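Local coordinates for protein esterase TesA (PDB 4JGG) that hydrolyses carboxylic esters, preferring Tween detergents and p-nitrophenyl esters of short acyl chains, with low thioesterase activity towards palmitoyl-coenzyme A, at residues K124-G129 with A158-F163; N110-A115 with A152-T157; S30-L35 with N62-G67; T23-G28 with A87-E92; E165-V170 with Q186-E191. All coordinates share one frame; numbering follows the deposited sequence.

Contact 1: residues K124-G129 with A158-F163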
# COMPACT_ATOMS: atom_id res chain seq x y z
N LYS A 124 0.18 -10.36 -10.31
CA LYS A 124 1.19 -10.44 -9.25
C LYS A 124 0.80 -9.46 -8.15
O LYS A 124 0.34 -8.36 -8.45
CB LYS A 124 2.57 -10.04 -9.76
CG LYS A 124 3.11 -10.87 -10.93
CD LYS A 124 3.44 -12.29 -10.50
N VAL A 125 1.00 -9.84 -6.89
CA VAL A 125 0.60 -8.99 -5.77
C VAL A 125 1.81 -8.47 -5.00
O VAL A 125 2.72 -9.22 -4.69
CB VAL A 125 -0.32 -9.75 -4.81
CG1 VAL A 125 -0.54 -8.95 -3.54
CG2 VAL A 125 -1.64 -10.05 -5.49
N LEU A 126 1.80 -7.17 -4.70
CA LEU A 126 2.82 -6.55 -3.86
C LEU A 126 2.14 -5.91 -2.66
O LEU A 126 1.29 -5.02 -2.82
CB LEU A 126 3.61 -5.50 -4.65
CG LEU A 126 4.60 -4.60 -3.90
CD1 LEU A 126 5.71 -5.41 -3.24
CD2 LEU A 126 5.20 -3.56 -4.84
N LEU A 127 2.47 -6.37 -1.45
CA LEU A 127 1.90 -5.78 -0.24
C LEU A 127 2.79 -4.66 0.28
O LEU A 127 4.01 -4.83 0.38
CB LEU A 127 1.78 -6.82 0.87
CG LEU A 127 0.99 -8.10 0.69
CD1 LEU A 127 0.85 -8.75 2.07
CD2 LEU A 127 -0.37 -7.79 0.07
N LEU A 128 2.19 -3.53 0.62
CA LEU A 128 2.91 -2.47 1.31
C LEU A 128 2.56 -2.55 2.79
O LEU A 128 1.38 -2.45 3.17
CB LEU A 128 2.58 -1.09 0.73
CG LEU A 128 2.87 -0.94 -0.76
CD1 LEU A 128 2.67 0.50 -1.21
CD2 LEU A 128 4.27 -1.42 -1.09
N GLY A 129 3.59 -2.75 3.61
CA GLY A 129 3.40 -2.88 5.05
C GLY A 129 3.66 -1.55 5.72
O GLY A 129 4.52 -0.79 5.29
N ALA A 158 4.78 -10.48 -3.09
CA ALA A 158 5.93 -9.64 -2.80
C ALA A 158 5.55 -8.72 -1.66
O ALA A 158 4.36 -8.58 -1.33
CB ALA A 158 6.37 -8.84 -4.05
N LEU A 159 6.55 -8.11 -1.03
CA LEU A 159 6.32 -7.33 0.17
C LEU A 159 7.37 -6.25 0.40
O LEU A 159 8.57 -6.51 0.31
CB LEU A 159 6.27 -8.27 1.39
CG LEU A 159 6.27 -7.66 2.79
CD1 LEU A 159 5.00 -6.90 3.08
CD2 LEU A 159 6.48 -8.77 3.81
N VAL A 160 6.89 -5.05 0.70
CA VAL A 160 7.73 -3.98 1.22
C VAL A 160 7.37 -3.81 2.70
O VAL A 160 6.43 -3.11 3.04
CB VAL A 160 7.46 -2.64 0.51
CG1 VAL A 160 8.09 -1.49 1.28
CG2 VAL A 160 7.96 -2.69 -0.93
N PRO A 161 8.12 -4.49 3.59
CA PRO A 161 7.71 -4.53 5.00
C PRO A 161 7.62 -3.16 5.64
O PRO A 161 6.78 -2.97 6.53
CB PRO A 161 8.81 -5.37 5.67
CG PRO A 161 9.96 -5.35 4.71
CD PRO A 161 9.35 -5.26 3.34
N PHE A 162 8.48 -2.23 5.22
CA PHE A 162 8.58 -0.91 5.83
C PHE A 162 8.35 0.21 4.81
O PHE A 162 9.27 0.97 4.50
CB PHE A 162 9.95 -0.75 6.50
CG PHE A 162 10.37 -1.96 7.29
CD1 PHE A 162 9.80 -2.23 8.52
CD2 PHE A 162 11.31 -2.84 6.78
CE1 PHE A 162 10.17 -3.34 9.24
CE2 PHE A 162 11.69 -3.96 7.50
CZ PHE A 162 11.12 -4.21 8.73
N PHE A 163 7.13 0.29 4.30
CA PHE A 163 6.77 1.26 3.26
C PHE A 163 7.09 2.67 3.72
O PHE A 163 7.48 3.51 2.92
CB PHE A 163 5.28 1.10 2.92
CG PHE A 163 4.73 2.15 1.98
CD1 PHE A 163 5.44 2.53 0.85
CD2 PHE A 163 3.47 2.70 2.19
CE1 PHE A 163 4.93 3.47 -0.03
CE2 PHE A 163 2.94 3.64 1.31
CZ PHE A 163 3.67 4.02 0.20
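Leu128 lays its CD1 methyl over the middle of the Phe163 ring, 3.8 Å from the centroid and only 6° off the ring normal, a CH-pi contact made squarely on one face. Its other branch, CD2, lies 3.8 Å from Val160 CB, the two side chains running alongside each other in the same direction. Phe163 turns its ring to meet the leucine by holding CG anti to the backbone N (chi1 173°), and the ring also makes an edge-to-face contact with Trp43. Further back on the same side of the sheet, Leu126 leans across to its neighbour, its CD1 3.6 Å from Ala158 CB. These are adjacent parallel strands, 124-128 and 158-160, joined through helix 138-155 as a beta-alpha-beta crossover at one edge of the alpha/beta/alpha sandwich of an SGNH hydrolase. The ladder uses Ala158 N to Val125 O, Leu127 N to Ala158 O, Val160 N to Leu127 O and Gly129 N to Val160 O. The second of these is nearly straight at its hydrogen, although Leu127 N stands well above the carbonyl plane of Ala158. Past the end of the strands the chain bends round Pro161 and returns, so that Phe163 N donates to Gly129 O at 3.0 Å. On the opposite side of the sheet Leu159 bends its CD1 to 3.5 Å from Leu127 O and 3.9 Å from Leu127 CB. Leu159 packs on Tyr148 and Ala152 of helix 138-155, and Leu127 on Val151, whereas helix 186-197 covers the side bearing Leu126, Val160 and Phe163.

Contact 2: residues N110-A115 with A152-T157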
# COMPACT_ATOMS: atom_id res chain seq x y z
N ASN A 110 -8.43 -10.73 5.84
CA ASN A 110 -8.83 -9.86 4.74
C ASN A 110 -7.73 -9.64 3.69
O ASN A 110 -7.99 -9.76 2.50
CB ASN A 110 -9.31 -8.52 5.29
CG ASN A 110 -10.59 -8.65 6.08
OD1 ASN A 110 -11.37 -9.57 5.86
ND2 ASN A 110 -10.81 -7.71 7.01
N LEU A 111 -6.52 -9.34 4.14
CA LEU A 111 -5.41 -9.10 3.21
C LEU A 111 -5.06 -10.38 2.45
O LEU A 111 -4.85 -10.36 1.25
CB LEU A 111 -4.17 -8.58 3.94
CG LEU A 111 -4.11 -7.15 4.48
CD1 LEU A 111 -2.78 -6.97 5.21
CD2 LEU A 111 -4.24 -6.10 3.37
N ALA A 112 -5.00 -11.50 3.17
CA ALA A 112 -4.75 -12.80 2.56
C ALA A 112 -5.75 -13.09 1.45
O ALA A 112 -5.35 -13.46 0.35
CB ALA A 112 -4.81 -13.89 3.64
N SER A 113 -7.04 -12.91 1.75
CA SER A 113 -8.12 -13.12 0.79
C SER A 113 -8.03 -12.17 -0.41
O SER A 113 -8.26 -12.58 -1.55
CB SER A 113 -9.48 -12.96 1.48
OG SER A 113 -10.54 -13.18 0.57
N MET A 114 -7.66 -10.91 -0.17
CA MET A 114 -7.41 -9.96 -1.26
C MET A 114 -6.30 -10.47 -2.16
O MET A 114 -6.41 -10.38 -3.38
CB MET A 114 -7.00 -8.57 -0.74
CG MET A 114 -8.10 -7.73 -0.08
SD MET A 114 -7.53 -6.04 0.27
CE MET A 114 -7.43 -5.34 -1.38
N ALA A 115 -5.21 -10.96 -1.57
CA ALA A 115 -4.05 -11.41 -2.34
C ALA A 115 -4.40 -12.67 -3.10
O ALA A 115 -3.95 -12.88 -4.23
CB ALA A 115 -2.85 -11.65 -1.43
N ALA A 152 2.16 -12.27 3.17
CA ALA A 152 3.08 -12.48 2.07
C ALA A 152 3.58 -13.92 2.06
O ALA A 152 3.71 -14.53 1.00
CB ALA A 152 4.24 -11.50 2.15
N ALA A 153 3.85 -14.46 3.24
CA ALA A 153 4.28 -15.85 3.38
C ALA A 153 3.20 -16.78 2.87
O ALA A 153 3.45 -17.65 2.03
CB ALA A 153 4.60 -16.16 4.84
N GLN A 154 2.00 -16.59 3.40
CA GLN A 154 0.87 -17.48 3.12
C GLN A 154 0.44 -17.46 1.66
O GLN A 154 0.14 -18.52 1.09
CB GLN A 154 -0.31 -17.09 4.02
CG GLN A 154 -1.55 -17.93 3.84
CD GLN A 154 -2.66 -17.46 4.77
OE1 GLN A 154 -2.45 -16.55 5.57
NE2 GLN A 154 -3.83 -18.07 4.66
N GLU A 155 0.40 -16.27 1.07
CA GLU A 155 -0.13 -16.13 -0.29
C GLU A 155 0.95 -15.97 -1.35
O GLU A 155 0.65 -15.72 -2.52
CB GLU A 155 -1.14 -14.98 -0.38
CG GLU A 155 -2.38 -15.13 0.51
CD GLU A 155 -3.18 -16.39 0.20
OE1 GLU A 155 -3.02 -16.94 -0.92
OE2 GLU A 155 -3.97 -16.82 1.06
N LYS A 156 2.21 -16.12 -0.95
CA LYS A 156 3.35 -15.96 -1.85
C LYS A 156 3.35 -14.62 -2.58
O LYS A 156 3.48 -14.59 -3.80
CB LYS A 156 3.38 -17.06 -2.91
CG LYS A 156 2.82 -18.39 -2.48
N THR A 157 3.19 -13.52 -1.86
CA THR A 157 3.20 -12.22 -2.50
C THR A 157 4.55 -11.56 -2.34
O THR A 157 5.39 -12.01 -1.56
CB THR A 157 2.13 -11.27 -1.91
OG1 THR A 157 2.65 -10.63 -0.74
CG2 THR A 157 0.87 -12.04 -1.54
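Ala115 and Thr157 make the close apolar part of this contact, the CB of Ala115 lying 3.7 Å from Thr157 CG2 and 3.9 Å from Glu155 CB. Thr157 presents the methyl rather than the hydroxyl because CG2 stands anti to the carbonyl carbon, with OG1 at chi1 84°. One turn earlier on the same helix, the backbone of Ala112 is met by the middle of the Glu155 chain, Glu155 CG coming to 3.4 Å from Ala112 O. With CG anti to the carbonyl carbon (chi1 -62°) and a bend at chi2 (-59°), the glutamate folds against Ala112; CG makes the closest approach and the carboxylate lies alongside, Glu155 OE2 4.0 Å from Ala112 CB. Alanines at both helical positions bring the two backbones near each other, with the CA atoms of Ala112 and Glu155 6.4 Å apart. The outer side is looser. Gln154, extended and exposed, brings OE1 no nearer than 4.0 Å to Ala112 CB; that oxygen is hydrogen-bonded to Gln108 NE2, a turn back on helix 104-121. Glu155 OE1 has a long, weak ion pair with Arg119 NH1 of the same helix. Helix 138-155 finishes here in a Schellman motif, with positive phi at Lys156 and a bond of 3.1 Å from Thr157 N to Ala152 O, and Thr157, just beyond, points toward helix 104-121. The contact thus joins two helices that pack on the same face of the sheet: Ala115 and Thr157 both rest on Val125 of strand 124-128, and Leu111 and Met114 reach Ile91 of strand 88-92.

Contact 3: residues S30-L35 with N62-G67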
# COMPACT_ATOMS: atom_id res chain seq x y z
N SER A 30 -5.69 6.69 2.49
CA SER A 30 -5.19 8.07 2.48
C SER A 30 -3.73 8.24 2.03
O SER A 30 -3.37 9.24 1.39
CB SER A 30 -5.31 8.65 3.89
OG SER A 30 -4.42 7.98 4.77
N ILE A 31 -2.87 7.28 2.36
CA ILE A 31 -1.45 7.46 2.07
C ILE A 31 -1.23 7.47 0.56
O ILE A 31 -0.51 8.32 0.03
CB ILE A 31 -0.56 6.40 2.74
CG1 ILE A 31 -0.82 6.36 4.24
CG2 ILE A 31 0.92 6.71 2.50
CD1 ILE A 31 0.17 5.49 4.98
N SER A 32 -1.88 6.54 -0.14
CA SER A 32 -1.70 6.44 -1.59
C SER A 32 -2.67 7.34 -2.36
O SER A 32 -2.46 7.65 -3.53
CB SER A 32 -1.84 4.99 -2.04
OG SER A 32 -0.77 4.22 -1.53
N ALA A 33 -3.73 7.79 -1.68
CA ALA A 33 -4.64 8.77 -2.26
C ALA A 33 -4.10 10.20 -2.15
O ALA A 33 -4.67 11.14 -2.72
CB ALA A 33 -6.03 8.67 -1.62
N ALA A 34 -2.99 10.37 -1.44
CA ALA A 34 -2.31 11.66 -1.35
C ALA A 34 -3.08 12.67 -0.53
O ALA A 34 -3.17 13.85 -0.90
CB ALA A 34 -2.03 12.23 -2.75
N LEU A 35 -3.64 12.22 0.59
CA LEU A 35 -4.44 13.09 1.43
C LEU A 35 -3.59 14.26 1.89
O LEU A 35 -2.48 14.08 2.44
CB LEU A 35 -5.03 12.33 2.62
CG LEU A 35 -5.89 13.06 3.67
CD1 LEU A 35 -7.13 13.70 3.05
CD2 LEU A 35 -6.30 12.08 4.74
N ASN A 62 -4.96 4.26 -9.95
CA ASN A 62 -4.99 4.48 -8.51
C ASN A 62 -6.42 4.34 -8.03
O ASN A 62 -7.29 5.10 -8.45
CB ASN A 62 -4.47 5.88 -8.16
CG ASN A 62 -4.18 6.03 -6.67
OD1 ASN A 62 -4.29 5.07 -5.91
ND2 ASN A 62 -3.80 7.23 -6.25
N ALA A 63 -6.66 3.36 -7.17
CA ALA A 63 -7.99 3.17 -6.61
C ALA A 63 -7.97 3.38 -5.10
O ALA A 63 -8.69 2.71 -4.36
CB ALA A 63 -8.51 1.78 -6.96
N SER A 64 -7.15 4.32 -4.65
CA SER A 64 -6.99 4.54 -3.20
C SER A 64 -8.03 5.51 -2.64
O SER A 64 -8.30 6.56 -3.24
CB SER A 64 -5.57 5.02 -2.89
OG SER A 64 -4.63 4.11 -3.46
N ILE A 65 -8.59 5.18 -1.47
CA ILE A 65 -9.63 5.99 -0.86
C ILE A 65 -9.36 6.20 0.63
O ILE A 65 -9.19 5.24 1.39
CB ILE A 65 -11.00 5.32 -0.98
CG1 ILE A 65 -11.33 5.01 -2.45
CG2 ILE A 65 -12.09 6.20 -0.36
CD1 ILE A 65 -12.71 4.39 -2.62
N SER A 66 -9.34 7.45 1.06
CA SER A 66 -9.21 7.74 2.49
C SER A 66 -10.29 7.02 3.28
O SER A 66 -11.43 6.96 2.86
CB SER A 66 -9.32 9.25 2.73
OG SER A 66 -8.27 9.93 2.08
N GLY A 67 -9.91 6.46 4.43
CA GLY A 67 -10.87 5.82 5.32
C GLY A 67 -10.96 4.32 5.12
O GLY A 67 -11.60 3.61 5.90
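Asn62, at the end of strand 59-62, reaches across to the helical turn that opens with Ser30, the nucleophile by similarity and the serine of the Gly-Asp-Ser sequence of the GDSL motif. Its ND2 donates to Ser32 O at 3.1 Å, with the acceptor near the amide plane although the nitrogen sits 37° above the carbonyl plane of Ser32. The other end of the amide is gripped from within its own segment: Ser64 OG donates to Asn62 OD1 at 2.7 Å in the carbonyl plane, and a weak bond from Ser64 N closes an Asx turn. Bonds at both ends fix the rotation of the amide. Ser64 then packs against the turn, its OG 3.3 Å from Ser32 CB and its CB 3.5 Å from Ala33 N, while its carbonyl oxygen comes to 3.5 Å from Ala33 CB. Ser32 turns its own hydroxyl to Glu92 and Trp43. Ile65 directs its side chain away, but its backbone bonds to Gly28 and so ties this loop to strand 23-28 just before Ser30. Ser66 follows beside Ser30, whose side chain is about 3 Å at nearest atoms from that of His180, the histidine assigned to the active site by similarity. The Ser66 hydroxyl touches carbons of Ser30, not its OG: Ser66 OG lies 3.6 Å from Ser30 CA and 3.9 Å from Leu35 CD2.

Contact 4: residues T23-G28 with A87-E92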
# COMPACT_ATOMS: atom_id res chain seq x y z
N THR A 23 -2.08 -3.35 -16.76
CA THR A 23 -2.47 -2.37 -15.76
C THR A 23 -1.90 -2.68 -14.39
O THR A 23 -1.87 -3.85 -13.96
CB THR A 23 -4.01 -2.22 -15.64
OG1 THR A 23 -4.51 -1.57 -16.81
CG2 THR A 23 -4.39 -1.38 -14.45
N LEU A 24 -1.45 -1.62 -13.73
CA LEU A 24 -0.95 -1.67 -12.36
C LEU A 24 -1.98 -1.01 -11.44
O LEU A 24 -2.15 0.21 -11.42
CB LEU A 24 0.39 -0.94 -12.27
CG LEU A 24 1.30 -1.12 -11.05
CD1 LEU A 24 2.71 -0.66 -11.43
CD2 LEU A 24 0.79 -0.36 -9.85
N LEU A 25 -2.70 -1.84 -10.70
CA LEU A 25 -3.78 -1.34 -9.87
C LEU A 25 -3.24 -1.09 -8.46
O LEU A 25 -2.71 -2.00 -7.85
CB LEU A 25 -4.89 -2.36 -9.80
CG LEU A 25 -6.04 -2.05 -8.83
CD1 LEU A 25 -6.89 -0.89 -9.32
CD2 LEU A 25 -6.88 -3.29 -8.66
N VAL A 26 -3.36 0.15 -7.99
CA VAL A 26 -3.06 0.48 -6.59
C VAL A 26 -4.33 0.57 -5.77
O VAL A 26 -5.21 1.40 -6.05
CB VAL A 26 -2.33 1.83 -6.43
CG1 VAL A 26 -2.02 2.09 -4.94
CG2 VAL A 26 -1.02 1.86 -7.25
N VAL A 27 -4.43 -0.28 -4.75
CA VAL A 27 -5.58 -0.28 -3.86
C VAL A 27 -5.14 0.13 -2.45
O VAL A 27 -4.67 -0.70 -1.67
CB VAL A 27 -6.24 -1.67 -3.83
CG1 VAL A 27 -7.55 -1.63 -3.03
CG2 VAL A 27 -6.49 -2.16 -5.26
N GLY A 28 -5.27 1.42 -2.14
CA GLY A 28 -4.77 1.95 -0.89
C GLY A 28 -5.75 2.82 -0.11
O GLY A 28 -6.94 2.86 -0.41
N ALA A 87 -2.48 -6.60 -14.20
CA ALA A 87 -1.34 -7.51 -14.22
C ALA A 87 -0.59 -7.44 -12.89
O ALA A 87 0.09 -8.38 -12.49
CB ALA A 87 -0.41 -7.16 -15.38
N LEU A 88 -0.74 -6.31 -12.20
CA LEU A 88 -0.10 -6.08 -10.92
C LEU A 88 -1.09 -5.41 -9.98
O LEU A 88 -1.74 -4.43 -10.34
CB LEU A 88 1.09 -5.13 -11.10
CG LEU A 88 2.46 -5.57 -10.63
CD1 LEU A 88 3.54 -4.83 -11.42
CD2 LEU A 88 2.61 -5.33 -9.14
N VAL A 89 -1.19 -5.93 -8.76
CA VAL A 89 -2.00 -5.25 -7.77
C VAL A 89 -1.14 -4.88 -6.57
O VAL A 89 -0.57 -5.77 -5.94
CB VAL A 89 -3.18 -6.12 -7.29
CG1 VAL A 89 -3.95 -5.39 -6.18
CG2 VAL A 89 -4.10 -6.46 -8.46
N VAL A 90 -1.02 -3.59 -6.29
CA VAL A 90 -0.30 -3.10 -5.11
C VAL A 90 -1.32 -2.86 -4.02
O VAL A 90 -2.24 -2.05 -4.17
CB VAL A 90 0.48 -1.81 -5.41
CG1 VAL A 90 1.22 -1.32 -4.18
CG2 VAL A 90 1.46 -2.04 -6.55
N ILE A 91 -1.19 -3.58 -2.91
CA ILE A 91 -2.14 -3.39 -1.81
C ILE A 91 -1.50 -2.62 -0.66
O ILE A 91 -0.49 -3.04 -0.11
CB ILE A 91 -2.68 -4.73 -1.28
CG1 ILE A 91 -3.53 -5.44 -2.35
CG2 ILE A 91 -3.49 -4.53 -0.01
CD1 ILE A 91 -3.83 -6.89 -2.01
N GLU A 92 -2.12 -1.50 -0.30
CA GLU A 92 -1.66 -0.66 0.79
C GLU A 92 -2.80 -0.38 1.78
O GLU A 92 -3.29 0.74 1.89
CB GLU A 92 -1.07 0.66 0.27
CG GLU A 92 -0.48 1.54 1.38
CD GLU A 92 -1.37 2.70 1.78
OE1 GLU A 92 -1.86 3.42 0.89
OE2 GLU A 92 -1.59 2.91 3.01
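The parallel pair at the heart of the five-stranded sheet runs Leu24 beside Leu88, Leu25 beside Val89, Val26 beside Val90 and Val27 beside Ile91, with the strand directions 16° apart. The pairing begins with a forked acceptor: Thr23 O takes Ala87 N at 2.8 Å and Leu88 N at 3.2 Å, both in its carbonyl plane. From there Leu25 N to Leu88 O, Val90 N to Leu25 O, Val27 N to Val90 O and Glu92 N to Val27 O continue the ladder. On one face Leu24 lies alongside Leu88, its CG 4.0 Å from Leu88 CB, and sends CD2 diagonally forward to 3.8 Å from Val90 CG2. Leu24 gains this reach with CG anti to the backbone N (chi1 -165°). In this SGNH hydrolase, strand 23-28 is flanked by strands 59-62 and 88-92 and leads directly into the nucleophile Ser30, assigned by similarity. The other face carries Leu25, Val27, Val89 and Ile91. Here Val89 sits between two neighbours, its CG2 4.2 Å from Leu25 CD2 and its CG1 4.2 Å from Val27 CG2; Leu80 and Leu81 of helix 70-84 and Met114 and Ala118 of helix 104-121 pack on this side. At the C-terminal end the buried Glu92 bends at chi2 (-103°) and brings OE1 to 3.7 Å from Gly28 CA. That oxygen is hydrogen-bonded to Ser32 OG and, weakly, to Asp29 N, linking the end of strand 88-92 to the turn around Ser30.

Contact 5: residues E165-V170 with Q186-E191; sequences EGVGGV and QPRLLE
Arg188 starts from its helix with CG anti to the backbone N (chi1 -178°) and then bends at chi2 (70°), which lays the guanidinium over the backbone of Glu165 and Gly166. Glu165 is extended and crosses it. The carbonyl oxygen of Glu165 stands 3.4 Å above the plane of the Arg188 guanidinium, over its centre, an approach to the flat face rather than to an N-H. The carboxylate adds a salt bridge, Glu165 OE2 to Arg188 NH2 at 3.5 Å, with the two planes turned 58° apart. A second, long pairing with Glu191 OE2 rests on charge alone. Directed hydrogen bonds come from Asn192, whose OD1 bonds Arg188 NE while its ND2 bonds Glu165 O, bridging loop and helix. Nearer the helix, Val167 CG2 slides past the arginine stem, 3.7 Å from Arg188 CG, and meets Leu189 CD2 at 4.1 Å. The ion pairs, the Asn192 bonds and the Val167 packing join the loop after strand 158-160 to the start of helix 186-197. The same loop, between residues 170 and 186, carries Asp177 and His180, active-site residues by similarity and probably the acid and base of the triad, spaced as in the DxxH block of SGNH hydrolases.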
# COMPACT_ATOMS: atom_id res chain seq x y z
N GLU A 165 9.52 3.67 5.57
CA GLU A 165 10.90 3.84 6.01
C GLU A 165 11.41 5.24 5.68
O GLU A 165 11.27 5.70 4.56
CB GLU A 165 11.81 2.79 5.39
CG GLU A 165 13.27 2.98 5.74
CD GLU A 165 14.15 1.88 5.18
OE1 GLU A 165 13.59 0.87 4.70
OE2 GLU A 165 15.39 2.04 5.22
N GLY A 166 11.99 5.90 6.68
CA GLY A 166 12.55 7.23 6.48
C GLY A 166 11.50 8.32 6.34
O GLY A 166 11.83 9.48 6.07
N VAL A 167 10.23 7.95 6.52
CA VAL A 167 9.15 8.93 6.48
C VAL A 167 8.46 9.01 7.84
O VAL A 167 8.36 10.09 8.43
CB VAL A 167 8.10 8.61 5.38
CG1 VAL A 167 6.91 9.56 5.47
CG2 VAL A 167 8.75 8.67 4.00
N GLY A 168 7.98 7.87 8.33
CA GLY A 168 7.30 7.79 9.61
C GLY A 168 8.13 8.31 10.76
O GLY A 168 9.31 7.95 10.92
N GLY A 169 7.52 9.18 11.56
CA GLY A 169 8.17 9.73 12.74
C GLY A 169 9.15 10.85 12.45
O GLY A 169 9.55 11.59 13.35
N VAL A 170 9.53 10.98 11.18
CA VAL A 170 10.50 12.01 10.80
C VAL A 170 9.84 13.38 10.68
O VAL A 170 8.71 13.50 10.22
CB VAL A 170 11.21 11.64 9.49
CG1 VAL A 170 12.12 12.77 9.05
CG2 VAL A 170 12.01 10.35 9.66
N GLN A 186 6.94 12.23 -0.62
CA GLN A 186 6.42 11.46 -1.75
C GLN A 186 7.50 10.75 -2.57
O GLN A 186 7.35 9.57 -2.93
CB GLN A 186 5.50 12.31 -2.64
CG GLN A 186 4.31 12.94 -1.91
CD GLN A 186 3.44 11.93 -1.18
OE1 GLN A 186 2.91 10.99 -1.77
NE2 GLN A 186 3.30 12.11 0.13
N PRO A 187 8.61 11.46 -2.87
CA PRO A 187 9.75 10.78 -3.50
C PRO A 187 10.21 9.56 -2.72
O PRO A 187 10.41 8.51 -3.33
CB PRO A 187 10.83 11.86 -3.50
CG PRO A 187 10.07 13.11 -3.67
CD PRO A 187 8.79 12.92 -2.88
N ARG A 188 10.34 9.69 -1.40
CA ARG A 188 10.82 8.59 -0.57
C ARG A 188 9.86 7.40 -0.56
O ARG A 188 10.29 6.26 -0.66
CB ARG A 188 11.08 9.04 0.87
CG ARG A 188 11.63 7.92 1.75
CD ARG A 188 13.05 7.58 1.34
NE ARG A 188 13.51 6.28 1.83
CZ ARG A 188 14.28 6.12 2.91
NH1 ARG A 188 14.66 7.16 3.62
NH2 ARG A 188 14.66 4.90 3.27
N LEU A 189 8.57 7.67 -0.42
CA LEU A 189 7.56 6.62 -0.62
C LEU A 189 7.84 5.86 -1.93
O LEU A 189 7.88 4.64 -1.93
CB LEU A 189 6.14 7.20 -0.59
CG LEU A 189 5.74 7.77 0.77
CD1 LEU A 189 4.32 8.37 0.77
CD2 LEU A 189 5.87 6.69 1.85
N LEU A 190 8.03 6.58 -3.03
CA LEU A 190 8.31 5.92 -4.32
C LEU A 190 9.60 5.13 -4.28
O LEU A 190 9.66 4.00 -4.78
CB LEU A 190 8.32 6.92 -5.48
CG LEU A 190 8.77 6.40 -6.86
CD1 LEU A 190 7.84 5.32 -7.41
CD2 LEU A 190 8.88 7.57 -7.83
N GLU A 191 10.65 5.73 -3.71
CA GLU A 191 11.90 5.02 -3.49
C GLU A 191 11.67 3.70 -2.76
O GLU A 191 12.28 2.68 -3.08
CB GLU A 191 12.90 5.88 -2.71
CG GLU A 191 14.08 5.09 -2.15
CD GLU A 191 15.18 5.95 -1.53
OE1 GLU A 191 15.16 7.20 -1.67
OE2 GLU A 191 16.07 5.37 -0.88

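In the fold
From the N terminus, strand 23-28 enters contact 4, which closes the chain back at 87-92; contact 3 is nested inside that loop, joining the nucleophile turn to the segment after strand 59-62. Contacts 1 and 2 come next and cross, since 110-115, 124-129, 152-157 and 158-163 alternate between them, tying helix 104-121 and strand 124-128 to helix 138-155 and strand 158-160. Contact 5 follows in series and closes the last loop onto helix 186-197. Contacts 1 and 4 share the sheet through neighbouring strands 88-92 and 124-128. Contacts 2 and 5 lie on opposite sides of the chain's centre, while Ile31 in segment 30-35 touches both Phe163 of contact 1 and Leu189 of contact 5.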